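Transcriptional regulator, ROK family (Vibrio cholerae O1 biovar eltor, PDB 1Z05) probably regulates transcription by binding DNA, perhaps in the control of carbohydrate metabolism, and carries a bound zinc ion, as a homologue of Escherichia coli Mlc. Local coordinates at residues A[155-158]-A[159-162]; A[141-144]-A[145-148]; A[222-225]-A[226-230]; A[188-191]-A[192-195]. All blocks are in the same frame, centred on the assembly; numbering follows the deposited sequence.

Contact 1. Residues A[155-158]-A[159-162]; sequences IEEF and FQTY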
loop_
_atom_site.group_PDB
_atom_site.type_symbol
_atom_site.label_atom_id
_atom_site.label_comp_id
_atom_site.label_asym_id
_atom_site.label_seq_id
_atom_site.Cartn_x
_atom_site.Cartn_y
_atom_site.Cartn_z
ATOM N N ILE A 155 11.790 14.960 28.868
ATOM C CA ILE A 155 10.359 14.718 29.106
ATOM C C ILE A 155 10.016 14.986 30.578
ATOM O O ILE A 155 9.066 15.718 30.877
ATOM C CB ILE A 155 9.925 13.280 28.689
ATOM C CG1 ILE A 155 9.987 13.113 27.168
ATOM C CG2 ILE A 155 8.504 12.967 29.174
ATOM C CD1 ILE A 155 9.852 11.642 26.702
ATOM N N GLU A 156 10.804 14.406 31.484
ATOM C CA GLU A 156 10.675 14.643 32.925
ATOM C C GLU A 156 10.662 16.138 33.275
ATOM O O GLU A 156 9.768 16.602 33.985
ATOM C CB GLU A 156 11.804 13.924 33.677
ATOM C CG GLU A 156 11.923 14.246 35.166
ATOM C CD GLU A 156 13.263 13.797 35.750
ATOM O OE1 GLU A 156 13.805 14.489 36.642
ATOM O OE2 GLU A 156 13.788 12.753 35.300
ATOM N N GLU A 157 11.655 16.870 32.772
ATOM C CA GLU A 157 11.777 18.314 32.977
ATOM C C GLU A 157 10.536 19.060 32.470
ATOM O O GLU A 157 10.036 19.955 33.148
ATOM C CB GLU A 157 13.046 18.835 32.274
ATOM C CG GLU A 157 13.282 20.345 32.365
ATOM C CD GLU A 157 13.932 20.782 33.667
ATOM O OE1 GLU A 157 13.370 20.512 34.749
ATOM O OE2 GLU A 157 15.006 21.422 33.613
ATOM N N PHE A 158 10.046 18.672 31.293
ATOM C CA PHE A 158 8.852 19.276 30.682
ATOM C C PHE A 158 7.610 19.147 31.571
ATOM O O PHE A 158 6.890 20.127 31.781
ATOM C CB PHE A 158 8.580 18.673 29.295
ATOM C CG PHE A 158 7.523 19.417 28.494
ATOM C CD1 PHE A 158 7.893 20.399 27.571
ATOM C CD2 PHE A 158 6.171 19.133 28.659
ATOM C CE1 PHE A 158 6.921 21.095 26.830
ATOM C CE2 PHE A 158 5.198 19.825 27.938
ATOM C CZ PHE A 158 5.577 20.800 27.012
ATOM N N PHE A 159 7.360 17.940 32.082
ATOM C CA PHE A 159 6.244 17.715 33.015
ATOM C C PHE A 159 6.352 18.553 34.290
ATOM O O PHE A 159 5.349 19.025 34.809
ATOM C CB PHE A 159 6.099 16.229 33.357
ATOM C CG PHE A 159 5.223 15.475 32.392
ATOM C CD1 PHE A 159 3.858 15.314 32.653
ATOM C CD2 PHE A 159 5.752 14.934 31.225
ATOM C CE1 PHE A 159 3.047 14.616 31.774
ATOM C CE2 PHE A 159 4.953 14.236 30.333
ATOM C CZ PHE A 159 3.590 14.081 30.596
ATOM N N GLN A 160 7.572 18.739 34.784
ATOM C CA GLN A 160 7.797 19.553 35.964
ATOM C C GLN A 160 7.638 21.034 35.644
ATOM O O GLN A 160 6.960 21.754 36.375
ATOM C CB GLN A 160 9.192 19.288 36.556
ATOM C CG GLN A 160 9.301 17.974 37.318
ATOM C CD GLN A 160 10.738 17.549 37.552
ATOM O OE1 GLN A 160 11.640 18.380 37.620
ATOM N NE2 GLN A 160 10.955 16.247 37.682
ATOM N N THR A 161 8.256 21.487 34.556
ATOM C CA THR A 161 8.244 22.911 34.221
ATOM C C THR A 161 6.835 23.413 33.909
ATOM O O THR A 161 6.454 24.498 34.341
ATOM C CB THR A 161 9.168 23.234 33.033
ATOM O OG1 THR A 161 10.505 22.845 33.361
ATOM C CG2 THR A 161 9.148 24.746 32.725
ATOM N N TYR A 162 6.074 22.617 33.159
ATOM C CA TYR A 162 4.756 23.045 32.698
ATOM C C TYR A 162 3.598 22.404 33.452
ATOM O O TYR A 162 2.486 22.341 32.937
ATOM C CB TYR A 162 4.641 22.831 31.183
ATOM C CG TYR A 162 5.689 23.620 30.440
ATOM C CD1 TYR A 162 5.555 25.004 30.272
ATOM C CD2 TYR A 162 6.841 22.997 29.950
ATOM C CE1 TYR A 162 6.530 25.740 29.609
ATOM C CE2 TYR A 162 7.819 23.721 29.287
ATOM C CZ TYR A 162 7.661 25.091 29.122
ATOM O OH TYR A 162 8.633 25.813 28.469
HETATM O O HOH W 1 12.389 21.019 37.480
#

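Contact 2. Residues A[141-144]-A[145-148]; sequences EIDQ and DDVL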
loop_
_atom_site.group_PDB
_atom_site.type_symbol
_atom_site.label_atom_id
_atom_site.label_comp_id
_atom_site.label_asym_id
_atom_site.label_seq_id
_atom_site.Cartn_x
_atom_site.Cartn_y
_atom_site.Cartn_z
ATOM N N GLU A 141 24.167 15.218 21.936
ATOM C CA GLU A 141 24.417 13.781 22.044
ATOM C C GLU A 141 24.313 13.132 20.669
ATOM O O GLU A 141 23.542 13.590 19.820
ATOM C CB GLU A 141 23.425 13.131 23.009
ATOM C CG GLU A 141 23.618 13.542 24.481
ATOM C CD GLU A 141 22.872 14.822 24.869
ATOM O OE1 GLU A 141 22.369 15.544 23.982
ATOM O OE2 GLU A 141 22.788 15.111 26.080
ATOM N N ILE A 142 25.089 12.072 20.466
ATOM C CA ILE A 142 25.162 11.376 19.180
ATOM C C ILE A 142 24.795 9.899 19.321
ATOM O O ILE A 142 24.002 9.364 18.538
ATOM C CB ILE A 142 26.584 11.504 18.554
ATOM C CG1 ILE A 142 26.880 12.959 18.144
ATOM C CG2 ILE A 142 26.769 10.528 17.390
ATOM C CD1 ILE A 142 25.910 13.556 17.108
ATOM N N ASP A 143 25.380 9.253 20.324
ATOM C CA ASP A 143 25.223 7.820 20.525
ATOM C C ASP A 143 23.919 7.474 21.219
ATOM O O ASP A 143 23.485 8.181 22.124
ATOM C CB ASP A 143 26.419 7.256 21.295
ATOM C CG ASP A 143 27.694 7.242 20.456
ATOM O OD1 ASP A 143 27.619 6.907 19.251
ATOM O OD2 ASP A 143 28.773 7.560 21.001
ATOM N N GLN A 144 23.332 6.365 20.772
ATOM C CA GLN A 144 22.013 5.866 21.176
ATOM C C GLN A 144 21.682 6.000 22.664
ATOM O O GLN A 144 20.675 6.616 23.023
ATOM C CB GLN A 144 21.888 4.398 20.744
ATOM C CG GLN A 144 20.500 3.788 20.858
ATOM C CD GLN A 144 20.502 2.325 20.448
ATOM O OE1 GLN A 144 20.805 1.997 19.305
ATOM N NE2 GLN A 144 20.162 1.440 21.381
ATOM N N ASP A 145 22.518 5.413 23.521
ATOM C CA ASP A 145 22.277 5.434 24.966
ATOM C C ASP A 145 22.199 6.857 25.516
ATOM O O ASP A 145 21.358 7.145 26.367
ATOM C CB ASP A 145 23.351 4.636 25.719
ATOM C CG ASP A 145 23.253 3.134 25.475
ATOM O OD1 ASP A 145 22.212 2.659 24.970
ATOM O OD2 ASP A 145 24.228 2.419 25.800
ATOM N N ASP A 146 23.073 7.730 25.016
ATOM C CA ASP A 146 23.160 9.122 25.467
ATOM C C ASP A 146 21.982 9.937 24.953
ATOM O O ASP A 146 21.451 10.787 25.672
ATOM C CB ASP A 146 24.478 9.763 25.011
ATOM C CG ASP A 146 25.704 9.025 25.530
ATOM O OD1 ASP A 146 25.786 8.760 26.747
ATOM O OD2 ASP A 146 26.597 8.718 24.718
ATOM N N VAL A 147 21.592 9.681 23.705
ATOM C CA VAL A 147 20.419 10.314 23.109
ATOM C C VAL A 147 19.164 9.975 23.911
ATOM O O VAL A 147 18.381 10.865 24.247
ATOM C CB VAL A 147 20.224 9.896 21.624
ATOM C CG1 VAL A 147 18.914 10.442 21.069
ATOM C CG2 VAL A 147 21.394 10.373 20.775
ATOM N N LEU A 148 18.988 8.687 24.216
ATOM C CA LEU A 148 17.811 8.223 24.948
ATOM C C LEU A 148 17.773 8.786 26.373
ATOM O O LEU A 148 16.726 9.254 26.827
ATOM C CB LEU A 148 17.735 6.692 24.964
ATOM C CG LEU A 148 16.605 6.077 25.801
ATOM C CD1 LEU A 148 15.232 6.315 25.145
ATOM C CD2 LEU A 148 16.856 4.599 26.032
HETATM O O HOH W 2 26.953 10.751 22.084
HETATM O O HOH W 3 19.571 2.713 24.435
#

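Contact 3. Residues A[222-225]-A[226-230]; sequences ALAE and KLFGH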
loop_
_atom_site.group_PDB
_atom_site.type_symbol
_atom_site.label_atom_id
_atom_site.label_comp_id
_atom_site.label_asym_id
_atom_site.label_seq_id
_atom_site.Cartn_x
_atom_site.Cartn_y
_atom_site.Cartn_z
ATOM N N ALA A 222 2.541 13.120 5.816
ATOM C CA ALA A 222 1.505 12.825 4.813
ATOM C C ALA A 222 0.140 12.605 5.484
ATOM O O ALA A 222 -0.880 13.057 4.975
ATOM C CB ALA A 222 1.891 11.626 3.968
ATOM N N LEU A 223 0.138 11.915 6.626
ATOM C CA LEU A 223 -1.083 11.743 7.436
ATOM C C LEU A 223 -1.652 13.049 7.982
ATOM O O LEU A 223 -2.871 13.233 7.974
ATOM C CB LEU A 223 -0.845 10.744 8.578
ATOM C CG LEU A 223 -2.053 10.313 9.431
ATOM C CD1 LEU A 223 -3.113 9.595 8.596
ATOM C CD2 LEU A 223 -1.631 9.444 10.607
ATOM N N ALA A 224 -0.787 13.947 8.468
ATOM C CA ALA A 224 -1.220 15.274 8.894
ATOM C C ALA A 224 -1.846 16.077 7.760
ATOM O O ALA A 224 -2.789 16.825 7.975
ATOM C CB ALA A 224 -0.063 16.066 9.521
ATOM N N GLU A 225 -1.314 15.933 6.554
ATOM C CA GLU A 225 -1.909 16.610 5.410
ATOM C C GLU A 225 -3.310 16.052 5.106
ATOM O O GLU A 225 -4.220 16.799 4.775
ATOM C CB GLU A 225 -0.980 16.555 4.191
ATOM C CG GLU A 225 0.352 17.336 4.348
ATOM C CD GLU A 225 0.195 18.859 4.524
ATOM O OE1 GLU A 225 -0.776 19.471 4.003
ATOM O OE2 GLU A 225 1.074 19.452 5.186
ATOM N N LYS A 226 -3.473 14.742 5.232
ATOM C CA LYS A 226 -4.775 14.084 5.064
ATOM C C LYS A 226 -5.802 14.412 6.176
ATOM O O LYS A 226 -6.996 14.580 5.902
ATOM C CB LYS A 226 -4.561 12.563 4.944
ATOM C CG LYS A 226 -5.831 11.689 4.953
ATOM C CD LYS A 226 -6.789 12.033 3.813
ATOM C CE LYS A 226 -8.124 11.301 3.956
ATOM N NZ LYS A 226 -9.166 11.961 3.128
ATOM N N LEU A 227 -5.339 14.510 7.420
ATOM C CA LEU A 227 -6.237 14.797 8.549
ATOM C C LEU A 227 -6.462 16.281 8.854
ATOM O O LEU A 227 -7.547 16.662 9.319
ATOM C CB LEU A 227 -5.761 14.068 9.815
ATOM C CG LEU A 227 -5.654 12.544 9.718
ATOM C CD1 LEU A 227 -5.150 11.934 11.037
ATOM C CD2 LEU A 227 -6.995 11.910 9.300
ATOM N N PHE A 228 -5.450 17.112 8.603
ATOM C CA PHE A 228 -5.451 18.502 9.066
ATOM C C PHE A 228 -5.073 19.482 7.964
ATOM O O PHE A 228 -5.215 20.694 8.137
ATOM C CB PHE A 228 -4.422 18.701 10.196
ATOM C CG PHE A 228 -4.689 17.916 11.441
ATOM C CD1 PHE A 228 -5.759 18.233 12.270
ATOM C CD2 PHE A 228 -3.823 16.901 11.823
ATOM C CE1 PHE A 228 -5.993 17.512 13.445
ATOM C CE2 PHE A 228 -4.047 16.181 12.982
ATOM C CZ PHE A 228 -5.138 16.489 13.797
ATOM N N GLY A 229 -4.560 18.970 6.849
ATOM C CA GLY A 229 -3.876 19.824 5.886
ATOM C C GLY A 229 -4.505 19.882 4.515
ATOM O O GLY A 229 -5.726 20.010 4.380
ATOM N N HIS A 230 -3.672 19.784 3.487
ATOM C CA HIS A 230 -4.140 20.089 2.133
ATOM C C HIS A 230 -4.477 18.880 1.273
ATOM O O HIS A 230 -4.572 18.990 0.054
ATOM C CB HIS A 230 -3.176 21.043 1.429
ATOM C CG HIS A 230 -3.300 22.461 1.890
ATOM N ND1 HIS A 230 -2.366 23.427 1.587
ATOM C CD2 HIS A 230 -4.246 23.074 2.639
ATOM C CE1 HIS A 230 -2.741 24.579 2.113
ATOM N NE2 HIS A 230 -3.873 24.389 2.765
#

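Contact 4. Residues A[188-191]-A[192-195]; sequences LQMP and HYNV. With SO4 (sulfate ion), chain F.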
loop_
_atom_site.group_PDB
_atom_site.type_symbol
_atom_site.label_atom_id
_atom_site.label_comp_id
_atom_site.label_asym_id
_atom_site.label_seq_id
_atom_site.Cartn_x
_atom_site.Cartn_y
_atom_site.Cartn_z
ATOM N N LEU A 188 15.239 1.809 13.731
ATOM C CA LEU A 188 16.278 0.883 13.275
ATOM C C LEU A 188 17.606 1.597 13.029
ATOM O O LEU A 188 18.670 1.083 13.360
ATOM C CB LEU A 188 15.835 0.118 12.020
ATOM C CG LEU A 188 14.669 -0.869 12.155
ATOM C CD1 LEU A 188 13.332 -0.180 11.911
ATOM C CD2 LEU A 188 14.853 -2.016 11.172
ATOM N N GLN A 189 17.527 2.783 12.442
ATOM C CA GLN A 189 18.695 3.621 12.198
ATOM C C GLN A 189 18.160 4.964 11.743
ATOM O O GLN A 189 16.999 5.056 11.328
ATOM C CB GLN A 189 19.641 2.995 11.156
ATOM C CG GLN A 189 19.363 3.327 9.698
ATOM C CD GLN A 189 20.257 2.557 8.737
ATOM O OE1 GLN A 189 21.410 2.237 9.047
ATOM N NE2 GLN A 189 19.729 2.261 7.561
ATOM N N MET A 190 18.980 6.006 11.846
ATOM C CA MET A 190 18.530 7.342 11.474
ATOM C C MET A 190 19.687 8.269 11.106
ATOM O O MET A 190 20.846 7.963 11.414
ATOM C CB MET A 190 17.662 7.938 12.595
ATOM C CG MET A 190 18.394 8.268 13.880
ATOM S SD MET A 190 17.289 8.991 15.094
ATOM C CE MET A 190 16.599 10.375 14.164
ATOM N N PRO A 191 19.383 9.401 10.437
ATOM C CA PRO A 191 20.449 10.365 10.137
ATOM C C PRO A 191 20.939 11.044 11.413
ATOM O O PRO A 191 20.218 11.061 12.414
ATOM C CB PRO A 191 19.763 11.398 9.231
ATOM C CG PRO A 191 18.435 10.817 8.868
ATOM C CD PRO A 191 18.074 9.848 9.928
ATOM N N HIS A 192 22.162 11.575 11.368
ATOM C CA HIS A 192 22.737 12.402 12.442
ATOM C C HIS A 192 23.178 11.601 13.668
ATOM O O HIS A 192 24.342 11.656 14.061
ATOM C CB HIS A 192 21.779 13.534 12.853
ATOM C CG HIS A 192 22.365 14.490 13.846
ATOM N ND1 HIS A 192 23.185 15.535 13.477
ATOM C CD2 HIS A 192 22.257 14.555 15.194
ATOM C CE1 HIS A 192 23.552 16.206 14.555
ATOM N NE2 HIS A 192 23.003 15.631 15.610
ATOM N N TYR A 193 22.244 10.865 14.267
ATOM C CA TYR A 193 22.531 10.089 15.470
ATOM C C TYR A 193 23.057 8.700 15.118
ATOM O O TYR A 193 22.750 8.153 14.054
ATOM C CB TYR A 193 21.292 9.986 16.369
ATOM C CG TYR A 193 20.676 11.318 16.729
ATOM C CD1 TYR A 193 21.217 12.102 17.751
ATOM C CD2 TYR A 193 19.558 11.802 16.045
ATOM C CE1 TYR A 193 20.663 13.328 18.088
ATOM C CE2 TYR A 193 18.987 13.036 16.376
ATOM C CZ TYR A 193 19.553 13.793 17.402
ATOM O OH TYR A 193 19.016 15.011 17.753
ATOM N N ASN A 194 23.872 8.149 16.010
ATOM C CA ASN A 194 24.374 6.796 15.860
ATOM C C ASN A 194 23.417 5.832 16.555
ATOM O O ASN A 194 23.550 5.549 17.751
ATOM C CB ASN A 194 25.790 6.688 16.428
ATOM C CG ASN A 194 26.368 5.288 16.305
ATOM O OD1 ASN A 194 25.970 4.506 15.433
ATOM N ND2 ASN A 194 27.319 4.967 17.180
ATOM N N VAL A 195 22.452 5.334 15.782
ATOM C CA VAL A 195 21.362 4.515 16.306
ATOM C C VAL A 195 21.295 3.145 15.635
ATOM O O VAL A 195 21.498 3.022 14.427
ATOM C CB VAL A 195 20.004 5.265 16.178
ATOM C CG1 VAL A 195 18.811 4.316 16.288
ATOM C CG2 VAL A 195 19.923 6.350 17.233
HETATM S S SO4 F . 24.440 11.515 8.717
HETATM O O1 SO4 F . 25.310 11.729 9.870
HETATM O O2 SO4 F . 23.648 10.307 8.923
HETATM O O3 SO4 F . 23.556 12.665 8.546
HETATM O O4 SO4 F . 25.258 11.357 7.515
HETATM O O HOH W 4 21.679 5.722 13.028
#

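Contact 1. Residues A[155-158]-A[159-162]
Phe158 and Tyr162, one helical turn apart, bring their rings together near the C-terminal end of helix 144-161. Their planes are inclined at 45° with centroids 4.7 Å apart, an oblique pair. Tyr162 CD2 lies over the middle of one face of the Phe158 ring, with Phe158 CE1 3.7 Å from Tyr162 CD2. Phe158 has CG anti to the backbone N (chi1 -169°), which presents this face to Tyr162; the two side chains, as distinct from their ring planes, run across each other at about a right angle. Ile155 and Phe159 make the second apolar pair, lying alongside each other; Ile155 CG2 touches Phe159 CE2 at 3.9 Å, while Ile155 O sits at the edge of the Phe159 ring, in its plane.

Backbone bonds of the i to i+4 kind hold the turn, the last running from Tyr162 N to Phe158 O (3.0 Å). Glu157 O is gripped twice: Thr161 N donates at 2.7 Å, and Thr161 OG1 adds a 2.9 Å bond from above the carbonyl plane. Threonine suits this spot because its hydroxyl, placed beside its own N, can fold back onto the preceding turn. On the polar side, a water donates to Glu157 OE1 (2.9 Å) and Gln160 OE1 (2.7 Å), bridging two acceptors that could not bond each other directly.

The helix is thus amphipathic. Its aromatic and aliphatic side lies on the five-stranded sheet, Phe158 meeting Leu111, Ile122, Leu124 and Thr135 of three strands, Tyr162 reaching Ile133 and Thr135 of strand 131-138, and Ile155 also packing against helix 200-208.

Contact 2. Residues A[141-144]-A[145-148]
Glu141 passes over the first turn of helix 144-161, its CG lying 3.7 Å from Asp146 O and its CB near Val147 N. The aliphatic part of the side chain does this packing; the chain then bends at chi2 (87°), and the carboxylate forms a salt bridge with Arg150 further along the helix. Beside it, Val147 CG2 rests 3.3 Å from Asp143 O, a compact branched side chain fitting where loop meets helix.

Asp143 is the N-cap residue. Val147 N donates to Asp143 O at 2.9 Å from within the carbonyl plane, and Asp146 N adds a weak bond, whereas the Asp143 carboxylate makes no capping bond and turns instead to Asn194. This cap opens the helix of the crossover that leads from edge strand 131-138 to strand 168-176 of the five-stranded sheet, in an actin-like ROK fold.

Asp143 OD2 and Asp146 OD2 are 4.5 Å apart, a like-charge approach that the positive end of the helix would probably ease. A water lies between the two residues, accepting from Asp143 N at 2.8 Å and donating weakly to Asp146 OD2, and may soften the repulsion. On the other flank, a second water donates to Asp145 OD1 (2.7 Å) and takes a weak bond from Gln144 NE2. The extended Gln144 is positioned by its OE1, which accepts from Lys196 N.

Contact 3. Residues A[222-225]-A[226-230]
Glu225 has CG beside its backbone N (chi1 -66°) and its chain bent at chi2 (-64°), which brings its carboxylate onward, past the end of the helix, to the backbone N of His230. His230 N donates to Glu225 OE1 at 3.0 Å, nearly straight and almost along the C-O axis. In Leu223, CG is anti to the backbone N (chi1 -173°), which sets it 3.8 Å from Leu227 CD1, the two leucines crossing at a slant on one side of the helix.

Glutamate suits its buried place because every polar end is used. OE1 also accepts from Arg400 N, and OE2 receives bonds from Phe401 N and Trp221 NE1, so the carboxylate ties helix 217-228 to the chain following strand 395-398. Such a gathering of N-H groups would probably favour the charged form. Gly229 CA lies 3.6 Å from Glu225 OE1, and the missing side chain lets the acid pass this closely.

This is the C-terminal stretch of the helix that follows strand 212-216, at one edge of the first five-stranded sheet, and from here the chain goes on to the second sheet, whose central strand is 237-242. Regular i to i+4 bonds run down it, with Leu227 N to Leu223 O at 2.8 Å and Phe228 N to Ala224 O at 2.7 Å; the next, Gly229 N to Glu225 O, is weak.

Phe228 CB sits 3.3 Å from Ala224 O, and its ring goes on to Met407 and Lys414 of helix 407-418. Leu223 and Leu227 face the same helix at Ala411 and Gln415, while Lys226 stretches to Val234 O.

Contact 4. Residues A[188-191]-A[192-195]
Met190 and Tyr193 slant across each other, and the thioether brings SD to 3.7 Å from CD2 of the tyrosine ring. This is a Met-aromatic contact of oblique kind: the sulfur lies 5.0 Å from the centroid of the Tyr193 ring and 66° off its normal. Met190 CG stands between the backbone N and the carbonyl carbon (chi1 68°), a turn that also puts it 4.1 Å from Val195 CB. A flexible methionine suits this place, since it can fill in against both an aromatic ring and a branched side chain. His192 CD2 lies over the centre of one face of the Tyr193 ring, while the hydroxyl of Tyr193 bonds Gly116 O.

The backbone here makes a classic gamma turn. Tyr193 N bonds Pro191 O at 2.8 Å, and His192 between them has a positive phi (75°), so the chain doubles back on itself just after strand 186-189, the second strand of a small hairpin with 179-181. Pro191, whose ring restricts its phi, stands at the first position of the turn and offers its carbonyl as acceptor.

Inside the loop a water links the two limbs: it accepts from Met190 N and from Val195 N (2.9 Å) and is placed to donate to Tyr193 O, 2.8 Å away. On the outer side, His192 N donates to O2 of a sulfate ion, 3.1 Å away, probably from the crystallisation liquor. Met190 and Tyr193 both pack on Leu115 of strand 108-116, and Pro191 on Arg117 and Pro177.

How the contacts relate
Along the chain the order is contact 2, contact 1, contact 4, contact 3, all in the part of the chain that is characteristic of ROK proteins. Contacts 2 and 1 mark the start and end of helix 144-161, their centres about 20 Å apart, beside the first five-stranded sheet. Contact 4, centred about 10 Å from contact 2, touches it: Ile142 O and Asn194 N are 2.8 Å apart, probably hydrogen-bonded, and Val147 packs on Tyr193, so the loop after the small hairpin packs against the start of that helix. Contact 3 stands apart, about 26 to 31 Å from the other centres, on helix 217-228, where the chain passes from the first sheet to the second.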